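PDB 2PY5: DNA polymerase from Bacillus phage phi29, which replicates the viral genome by protein-primed, strand-displacing DNA synthesis of high processivity and fidelity, and carries a 3'-5' exonuclease. Local coordinates for residues 45-48 / 49-52; 194-197 / 198-202; 390-393 / 394-397. The protein carries 2 engineered substitutions. All coordinates share one frame; numbering follows the deposited sequence. Where two conformers were deposited one is given.

Interaction 1 of 3, residues 45-48 / 49-52. With EDO (1,2-ethanediol), chain P.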
loop_
_atom_site.group_PDB
_atom_site.type_symbol
_atom_site.label_atom_id
_atom_site.label_comp_id
_atom_site.label_asym_id
_atom_site.label_seq_id
_atom_site.Cartn_x
_atom_site.Cartn_y
_atom_site.Cartn_z
ATOM N N ASP F 45 0.679 -31.472 10.316
ATOM C CA ASP F 45 0.213 -32.014 11.588
ATOM C C ASP F 45 1.236 -31.762 12.687
ATOM O O ASP F 45 0.882 -31.362 13.780
ATOM C CB ASP F 45 -0.030 -33.517 11.492
ATOM C CG ASP F 45 -1.336 -33.888 10.796
ATOM O OD1 ASP F 45 -2.235 -33.037 10.664
ATOM O OD2 ASP F 45 -1.488 -35.088 10.425
ATOM N N GLU F 46 2.500 -32.016 12.379
ATOM C CA GLU F 46 3.575 -31.797 13.327
ATOM C C GLU F 46 3.669 -30.315 13.698
ATOM O O GLU F 46 3.806 -29.975 14.884
ATOM C CB GLU F 46 4.884 -32.260 12.716
ATOM C CG GLU F 46 6.037 -32.240 13.661
ATOM C CD GLU F 46 7.246 -32.883 13.049
ATOM O OE1 GLU F 46 7.982 -32.183 12.321
ATOM O OE2 GLU F 46 7.440 -34.106 13.274
ATOM N N PHE F 47 3.614 -29.456 12.683
ATOM C CA PHE F 47 3.702 -28.000 12.898
ATOM C C PHE F 47 2.562 -27.540 13.807
ATOM O O PHE F 47 2.771 -26.800 14.786
ATOM C CB PHE F 47 3.610 -27.250 11.573
ATOM C CG PHE F 47 3.621 -25.738 11.742
ATOM C CD1 PHE F 47 4.823 -25.084 12.039
ATOM C CD2 PHE F 47 2.466 -24.980 11.604
ATOM C CE1 PHE F 47 4.856 -23.697 12.227
ATOM C CE2 PHE F 47 2.504 -23.590 11.776
ATOM C CZ PHE F 47 3.711 -22.964 12.086
ATOM N N MET F 48 1.351 -27.955 13.472
ATOM C CA MET F 48 0.170 -27.488 14.208
ATOM C C MET F 48 0.141 -28.015 15.661
ATOM O O MET F 48 -0.341 -27.328 16.568
ATOM C CB MET F 48 -1.121 -27.850 13.468
ATOM C CG MET F 48 -1.269 -27.088 12.176
ATOM S SD MET F 48 -1.284 -25.282 12.362
ATOM C CE MET F 48 -2.730 -25.023 13.417
ATOM N N ALA F 49 0.631 -29.227 15.898
ATOM C CA ALA F 49 0.769 -29.710 17.270
ATOM C C ALA F 49 1.645 -28.739 18.082
ATOM O O ALA F 49 1.325 -28.425 19.219
ATOM C CB ALA F 49 1.352 -31.140 17.299
ATOM N N TRP F 50 2.728 -28.267 17.468
ATOM C CA TRP F 50 3.618 -27.289 18.077
ATOM C C TRP F 50 2.881 -25.954 18.299
ATOM O O TRP F 50 2.946 -25.371 19.404
ATOM C CB TRP F 50 4.871 -27.107 17.206
ATOM C CG TRP F 50 5.740 -25.962 17.637
ATOM C CD1 TRP F 50 6.656 -25.967 18.654
ATOM C CD2 TRP F 50 5.778 -24.645 17.065
ATOM N NE1 TRP F 50 7.249 -24.732 18.752
ATOM C CE2 TRP F 50 6.739 -23.906 17.790
ATOM C CE3 TRP F 50 5.102 -24.018 16.005
ATOM C CZ2 TRP F 50 7.026 -22.573 17.501
ATOM C CZ3 TRP F 50 5.395 -22.686 15.717
ATOM C CH2 TRP F 50 6.365 -21.987 16.461
ATOM N N VAL F 51 2.171 -25.494 17.275
ATOM C CA VAL F 51 1.373 -24.262 17.378
ATOM C C VAL F 51 0.454 -24.326 18.603
ATOM O O VAL F 51 0.337 -23.354 19.351
ATOM C CB VAL F 51 0.500 -24.024 16.124
ATOM C CG1 VAL F 51 -0.491 -22.864 16.348
ATOM C CG2 VAL F 51 1.362 -23.793 14.883
ATOM N N LEU F 52 -0.190 -25.469 18.824
ATOM C CA LEU F 52 -1.191 -25.552 19.876
ATOM C C LEU F 52 -0.574 -25.504 21.255
ATOM O O LEU F 52 -1.226 -25.069 22.204
ATOM C CB LEU F 52 -2.077 -26.768 19.718
ATOM C CG LEU F 52 -2.937 -26.852 18.468
ATOM C CD1 LEU F 52 -3.847 -28.093 18.525
ATOM C CD2 LEU F 52 -3.749 -25.597 18.218
HETATM C C1 EDO P . 2.000 -36.470 11.585
HETATM O O1 EDO P . 3.309 -35.898 11.516
HETATM C C2 EDO P . 1.389 -36.591 10.194
HETATM O O2 EDO P . 0.058 -37.132 10.264
#
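Four i to i+4 backbone hydrogen bonds tie residues 45-48 to 49-52 as one alpha-helix, from A49 N to D45 O through L52 N to M48 O (2.9 Å), with W50 N to E46 O the longest at 3.3 Å. F47 carries the side-chain contact. With CG anti to the backbone N (chi1 177°), its ring leans toward the next turn and meets W50 and V51. The CG2 branch of V51 sits over one ring face, 3.3 Å from F47 CE2, a tight approach. At F47 CE1 the six-membered ring of W50 arrives by its CZ3 corner, 3.7 Å away, the two planes inclined at 44°. M48, bent at chi2 and chi3, lies alongside V51, its SD 3.9 Å from the same V51 CG2, which is therefore shared by an aromatic face and a thioether. Near the start of the helix D45 OD2 accepts a 2.6 Å hydrogen bond from O2 of an ethanediol, probably from the crystallisation liquor, while D45 OD1 takes W73 NE1. Within the exonuclease region, helix 44-54 lies against the mixed sheet: W50 stacks on Y29, F47 meets F13 edge-to-face, V51 touches I105 of strand 100-110, and M48 leans on helix 63-76.

Interaction 2 of 3, residues 194-197 / 198-202; sequences SLKG and FKDII
CD1 of L195 comes up obliquely to the F198 ring, 4.4 Å from F198 CD2, while within 198-202 CG1 of I202 covers one face of that ring, 4.1 Å above the plane and displaced toward the rim. Beyond the segment, F360 meets this ring with the planes about 25° apart, and F207 and F363 pack around it. One turn on from L195, K199 holds its chain extended beyond CG and crosses the leucine, bringing CE to 4.2 Å from L195 CG; its cationic end forms a cation-pi contact with F207 of helix 204-210. A different flank of the helix is polar. In one of its two conformers K196 donates from NZ to the syn lone pair of D200 OD2 at 2.7 Å, an i to i+4 salt bridge. There the bend at chi2 (-89°) turns the lysine along the helix; CD and CE both lie 3.3 Å from D200 OD2, and the aliphatic end packs on the carboxylate as well. The backbone bonds are good up to D200, K199 N reaching L195 O at 2.9 Å with an N-H...O angle of 171°, and lengthen toward the helix end, I201 N to G197 O being 3.2 Å. This is an amphipathic helix end, with an aromatic and aliphatic flank facing helices 204-210 and 361-373 and a charged flank exposed. It belongs to the region involved in DNA binding, terminal-protein interaction and the coordination of synthesis with degradation.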
loop_
_atom_site.group_PDB
_atom_site.type_symbol
_atom_site.label_atom_id
_atom_site.label_comp_id
_atom_site.label_asym_id
_atom_site.label_seq_id
_atom_site.Cartn_x
_atom_site.Cartn_y
_atom_site.Cartn_z
ATOM N N SER F 194 3.011 4.089 13.229
ATOM C CA SER F 194 3.113 5.504 12.844
ATOM C C SER F 194 2.186 6.363 13.682
ATOM O O SER F 194 2.573 7.413 14.207
ATOM C CB SER F 194 2.798 5.714 11.366
ATOM O OG SER F 194 3.886 5.356 10.553
ATOM N N LEU F 195 0.938 5.942 13.812
ATOM C CA LEU F 195 -0.027 6.727 14.572
ATOM C C LEU F 195 0.337 6.824 16.047
ATOM O O LEU F 195 0.185 7.889 16.650
ATOM C CB LEU F 195 -1.448 6.169 14.388
ATOM C CG LEU F 195 -2.581 6.983 15.007
ATOM C CD1 LEU F 195 -2.617 8.409 14.482
ATOM C CD2 LEU F 195 -3.935 6.286 14.801
ATOM N N LYS F 196 0.809 5.726 16.624
ATOM C CA LYS F 196 1.214 5.720 18.028
ATOM C C LYS F 196 2.373 6.693 18.221
ATOM O O LYS F 196 2.384 7.468 19.181
ATOM C CB LYS F 196 1.592 4.314 18.484
ATOM C CG LYS F 196 1.964 4.213 19.950
ATOM C CD LYS F 196 3.434 4.445 20.179
ATOM C CE LYS F 196 3.834 4.032 21.580
ATOM N NZ LYS F 196 5.273 4.262 21.829
ATOM N N GLY F 197 3.326 6.665 17.303
ATOM C CA GLY F 197 4.495 7.560 17.358
ATOM C C GLY F 197 4.104 9.012 17.277
ATOM O O GLY F 197 4.640 9.853 18.018
ATOM N N PHE F 198 3.171 9.309 16.397
ATOM C CA PHE F 198 2.630 10.659 16.279
ATOM C C PHE F 198 1.968 11.097 17.583
ATOM O O PHE F 198 2.228 12.201 18.089
ATOM C CB PHE F 198 1.639 10.709 15.138
ATOM C CG PHE F 198 0.989 12.036 14.967
ATOM C CD1 PHE F 198 1.738 13.156 14.634
ATOM C CD2 PHE F 198 -0.367 12.170 15.144
ATOM C CE1 PHE F 198 1.119 14.392 14.477
ATOM C CE2 PHE F 198 -0.990 13.406 14.994
ATOM C CZ PHE F 198 -0.249 14.506 14.662
ATOM N N LYS F 199 1.114 10.253 18.150
ATOM C CA LYS F 199 0.504 10.574 19.460
ATOM C C LYS F 199 1.523 10.810 20.555
ATOM O O LYS F 199 1.345 11.705 21.391
ATOM C CB LYS F 199 -0.468 9.498 19.899
ATOM C CG LYS F 199 -1.675 9.472 19.040
ATOM C CD LYS F 199 -2.656 8.437 19.520
ATOM C CE LYS F 199 -3.894 8.445 18.674
ATOM N NZ LYS F 199 -4.814 7.323 19.019
ATOM N N ASP F 200 2.592 10.029 20.556
ATOM C CA ASP F 200 3.678 10.209 21.549
ATOM C C ASP F 200 4.227 11.630 21.462
ATOM O O ASP F 200 4.532 12.258 22.497
ATOM C CB ASP F 200 4.843 9.239 21.306
ATOM C CG ASP F 200 4.534 7.791 21.705
ATOM O OD1 ASP F 200 3.503 7.522 22.355
ATOM O OD2 ASP F 200 5.350 6.923 21.325
ATOM N N ILE F 201 4.389 12.122 20.237
ATOM C CA ILE F 201 5.067 13.396 20.004
ATOM C C ILE F 201 4.168 14.587 20.251
ATOM O O ILE F 201 4.601 15.559 20.883
ATOM C CB ILE F 201 5.676 13.447 18.593
ATOM C CG1 ILE F 201 6.822 12.440 18.485
ATOM C CG2 ILE F 201 6.180 14.870 18.258
ATOM C CD1 ILE F 201 7.914 12.617 19.520
ATOM N N ILE F 202 2.922 14.530 19.790
ATOM C CA ILE F 202 2.006 15.661 20.021
ATOM C C ILE F 202 1.287 15.570 21.364
ATOM O O ILE F 202 0.784 16.584 21.847
ATOM C CB ILE F 202 1.015 15.872 18.845
ATOM C CG1 ILE F 202 -0.106 14.840 18.846
ATOM C CG2 ILE F 202 1.772 15.872 17.534
ATOM C CD1 ILE F 202 -1.399 15.389 18.189
#

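Interaction 3 of 3, residues 390-393 / 394-397. With nucleotides of chain C.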
loop_
_atom_site.group_PDB
_atom_site.type_symbol
_atom_site.label_atom_id
_atom_site.label_comp_id
_atom_site.label_asym_id
_atom_site.label_seq_id
_atom_site.Cartn_x
_atom_site.Cartn_y
_atom_site.Cartn_z
ATOM N N TYR F 390 -0.302 9.159 7.184
ATOM C CA TYR F 390 -1.485 9.894 6.732
ATOM C C TYR F 390 -2.686 8.984 6.528
ATOM O O TYR F 390 -3.833 9.352 6.801
ATOM C CB TYR F 390 -1.224 10.738 5.466
ATOM C CG TYR F 390 -1.364 10.002 4.150
ATOM C CD1 TYR F 390 -2.607 9.841 3.550
ATOM C CD2 TYR F 390 -0.262 9.467 3.520
ATOM C CE1 TYR F 390 -2.737 9.170 2.369
ATOM C CE2 TYR F 390 -0.387 8.784 2.324
ATOM C CZ TYR F 390 -1.629 8.636 1.763
ATOM O OH TYR F 390 -1.764 7.974 0.561
ATOM N N GLY F 391 -2.416 7.777 6.034
ATOM C CA GLY F 391 -3.489 6.862 5.703
ATOM C C GLY F 391 -4.342 6.458 6.889
ATOM O O GLY F 391 -5.501 6.099 6.736
ATOM N N LYS F 392 -3.761 6.478 8.083
ATOM C CA LYS F 392 -4.493 6.083 9.287
ATOM C C LYS F 392 -5.596 7.080 9.660
ATOM O O LYS F 392 -6.566 6.723 10.308
ATOM C CB LYS F 392 -3.526 5.907 10.443
ATOM C CG LYS F 392 -2.675 4.645 10.321
ATOM C CD LYS F 392 -3.422 3.362 10.641
ATOM C CE LYS F 392 -3.683 3.165 12.145
ATOM N NZ LYS F 392 -4.309 1.838 12.450
ATOM N N PHE F 393 -5.444 8.333 9.249
ATOM C CA PHE F 393 -6.446 9.341 9.618
ATOM C C PHE F 393 -7.841 9.038 9.031
ATOM O O PHE F 393 -8.858 9.335 9.650
ATOM C CB PHE F 393 -5.969 10.739 9.227
ATOM C CG PHE F 393 -4.981 11.320 10.194
ATOM C CD1 PHE F 393 -3.615 11.181 10.003
ATOM C CD2 PHE F 393 -5.427 11.967 11.326
ATOM C CE1 PHE F 393 -2.733 11.695 10.929
ATOM C CE2 PHE F 393 -4.561 12.482 12.229
ATOM C CZ PHE F 393 -3.211 12.348 12.036
ATOM N N ALA F 394 -7.882 8.442 7.830
ATOM C CA ALA F 394 -9.119 8.118 7.161
ATOM C C ALA F 394 -9.556 6.646 7.304
ATOM O O ALA F 394 -10.382 6.179 6.549
ATOM C CB ALA F 394 -9.021 8.509 5.689
ATOM N N SER F 395 -9.055 5.974 8.333
ATOM C CA SER F 395 -9.479 4.627 8.682
ATOM C C SER F 395 -10.997 4.549 8.728
ATOM O O SER F 395 -11.648 5.404 9.339
ATOM C CB SER F 395 -8.932 4.259 10.062
ATOM O OG SER F 395 -7.522 4.164 10.074
ATOM N N ASN F 396 -11.574 3.520 8.109
ATOM C CA ASN F 396 -12.995 3.406 8.011
ATOM C C ASN F 396 -13.544 2.851 9.320
ATOM O O ASN F 396 -13.126 1.767 9.758
ATOM C CB ASN F 396 -13.359 2.465 6.835
ATOM C CG ASN F 396 -14.788 2.628 6.340
ATOM O OD1 ASN F 396 -15.043 2.730 5.124
ATOM N ND2 ASN F 396 -15.716 2.648 7.241
ATOM N N PRO F 397 -14.485 3.564 9.952
ATOM C CA PRO F 397 -15.041 3.102 11.227
ATOM C C PRO F 397 -15.863 1.814 11.092
ATOM O O PRO F 397 -16.101 1.155 12.088
ATOM C CB PRO F 397 -15.905 4.278 11.679
ATOM C CG PRO F 397 -16.272 4.973 10.403
ATOM C CD PRO F 397 -15.084 4.852 9.531
ATOM P P DC C 4 -3.935 -0.873 10.055
ATOM O OP1 DC C 4 -3.139 -1.154 8.842
ATOM O OP2 DC C 4 -3.276 -0.491 11.341
ATOM O "O5'" DC C 4 -5.027 0.252 9.800
ATOM C "C5'" DC C 4 -5.774 0.216 8.609
ATOM C "C4'" DC C 4 -5.833 1.616 8.024
ATOM O "O4'" DC C 4 -4.505 2.072 7.650
ATOM C "C3'" DC C 4 -6.636 1.679 6.738
ATOM O "O3'" DC C 4 -7.993 1.824 7.059
ATOM C "C2'" DC C 4 -6.065 2.908 6.069
ATOM C "C1'" DC C 4 -4.597 2.791 6.435
ATOM N N1 DC C 4 -3.801 2.128 5.371
ATOM C C2 DC C 4 -3.581 2.838 4.176
ATOM O O2 DC C 4 -4.069 3.974 4.025
ATOM N N3 DC C 4 -2.849 2.264 3.192
ATOM C C4 DC C 4 -2.337 1.049 3.371
ATOM N N4 DC C 4 -1.614 0.537 2.363
ATOM C C5 DC C 4 -2.540 0.314 4.576
ATOM C C6 DC C 4 -3.271 0.876 5.543
ATOM P P DT C 5 -9.122 1.102 6.209
ATOM O OP1 DT C 5 -10.394 1.313 6.909
ATOM O OP2 DT C 5 -8.669 -0.309 5.958
ATOM O "O5'" DT C 5 -9.109 1.870 4.830
ATOM C "C5'" DT C 5 -9.403 3.265 4.844
ATOM C "C4'" DT C 5 -9.132 3.817 3.469
ATOM O "O4'" DT C 5 -7.753 3.586 3.105
ATOM C "C3'" DT C 5 -9.966 3.152 2.385
ATOM O "O3'" DT C 5 -10.993 4.044 2.062
ATOM C "C2'" DT C 5 -9.033 2.920 1.203
ATOM C "C1'" DT C 5 -7.635 3.119 1.773
ATOM N N1 DT C 5 -6.767 1.881 1.787
ATOM C C2 DT C 5 -5.887 1.691 0.746
ATOM O O2 DT C 5 -5.798 2.470 -0.188
ATOM N N3 DT C 5 -5.121 0.554 0.847
ATOM C C4 DT C 5 -5.136 -0.393 1.859
ATOM O O4 DT C 5 -4.404 -1.381 1.857
ATOM C C5 DT C 5 -6.070 -0.141 2.921
ATOM C C7 DT C 5 -6.180 -1.099 4.078
ATOM C C6 DT C 5 -6.829 0.966 2.833
ATOM P P DT C 6 -12.526 3.643 2.248
ATOM O OP1 DT C 6 -13.249 4.923 2.165
ATOM O OP2 DT C 6 -12.702 2.700 3.388
ATOM O "O5'" DT C 6 -12.821 2.790 0.922
ATOM C "C5'" DT C 6 -12.893 3.406 -0.350
ATOM C "C4'" DT C 6 -13.288 2.358 -1.368
ATOM O "O4'" DT C 6 -12.148 1.478 -1.544
ATOM C "C3'" DT C 6 -14.473 1.473 -0.961
ATOM O "O3'" DT C 6 -15.369 1.235 -2.060
ATOM C "C2'" DT C 6 -13.808 0.188 -0.482
ATOM C "C1'" DT C 6 -12.554 0.138 -1.351
ATOM N N1 DT C 6 -11.388 -0.648 -0.786
ATOM C C2 DT C 6 -10.720 -1.525 -1.621
ATOM O O2 DT C 6 -11.030 -1.696 -2.792
ATOM N N3 DT C 6 -9.671 -2.195 -1.028
ATOM C C4 DT C 6 -9.230 -2.088 0.281
ATOM O O4 DT C 6 -8.279 -2.743 0.704
ATOM C C5 DT C 6 -9.970 -1.152 1.101
ATOM C C7 DT C 6 -9.600 -0.941 2.541
ATOM C C6 DT C 6 -10.995 -0.488 0.539
HETATM O O HOH W 1 -6.077 9.176 5.589
HETATM O O HOH W 2 -6.978 2.243 11.831
HETATM O O HOH W 3 -11.284 7.741 10.464
#
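K392 O is gripped twice by S395, by OG at 2.7 Å and by the backbone N at 3.3 Å. Both donors come from the same face of the carbonyl plane: the hydroxyl is tilted 27° from it, whereas the amide stands above it. With OG beside its own backbone N (chi1 -66°), the serine turns both donors to one oxygen and bridges the weakly bonded helical turn about 390-393 and the loop that follows. Two waters extend this bridge. One donates to Y390 O and weakly accepts from A394 N, standing in for a direct bond between them; another donates to both F393 O and S395 O. The K392 chain, bent at chi2 and chi3, passes beside O4' of DC4 of chain C and delivers NZ to DC4 OP2 at 2.8 Å and DC4 O5' at 3.2 Å. A third water accepts from K392 NZ and donates to S395 OG, coupling the phosphate-binding lysine to the serine that holds its carbonyl. Farther along, N396 N donates to OP1 of DT5 of chain C at 2.8 Å, nearly straight at 164°. G391 O passes 3.3 Å from C2' of DC4, and the bare CA of G391 lies 3.4 Å from O2 of the DC4 base, a closeness in keeping with its probable role in binding template-primer structures. R223 of helix 216-223 bonds to A394 O; at the other end of the stretch Y390 stacks on Y254, both probably involved in nucleotide selection. The hydrogen bonds of K392 and N396 to DNA use backbone oxygens, a grip that would be largely independent of base identity.

Interactions 2 and 3 are neighbours: F198 CE2 packs on F393 CZ at 3.8 Å and L195 CD2 lies near K392 CE, joining helix 190-202 to the DNA-contacting turn at 390-397. Interaction 1 stands apart in the exonuclease region, its centre about 37 Å from that of interaction 3. The two helical contacts are both partly buried, with apolar flanks turned inward and charged residues outward; interaction 1 buries its aromatic cluster against a sheet, interaction 2 against helices 204-210 and 361-373 and nearby loops. Interaction 3 is the buried one, yet its side-chain chemistry is polar, relying on a serine, waters and phosphates in place of apolar packing between its segments.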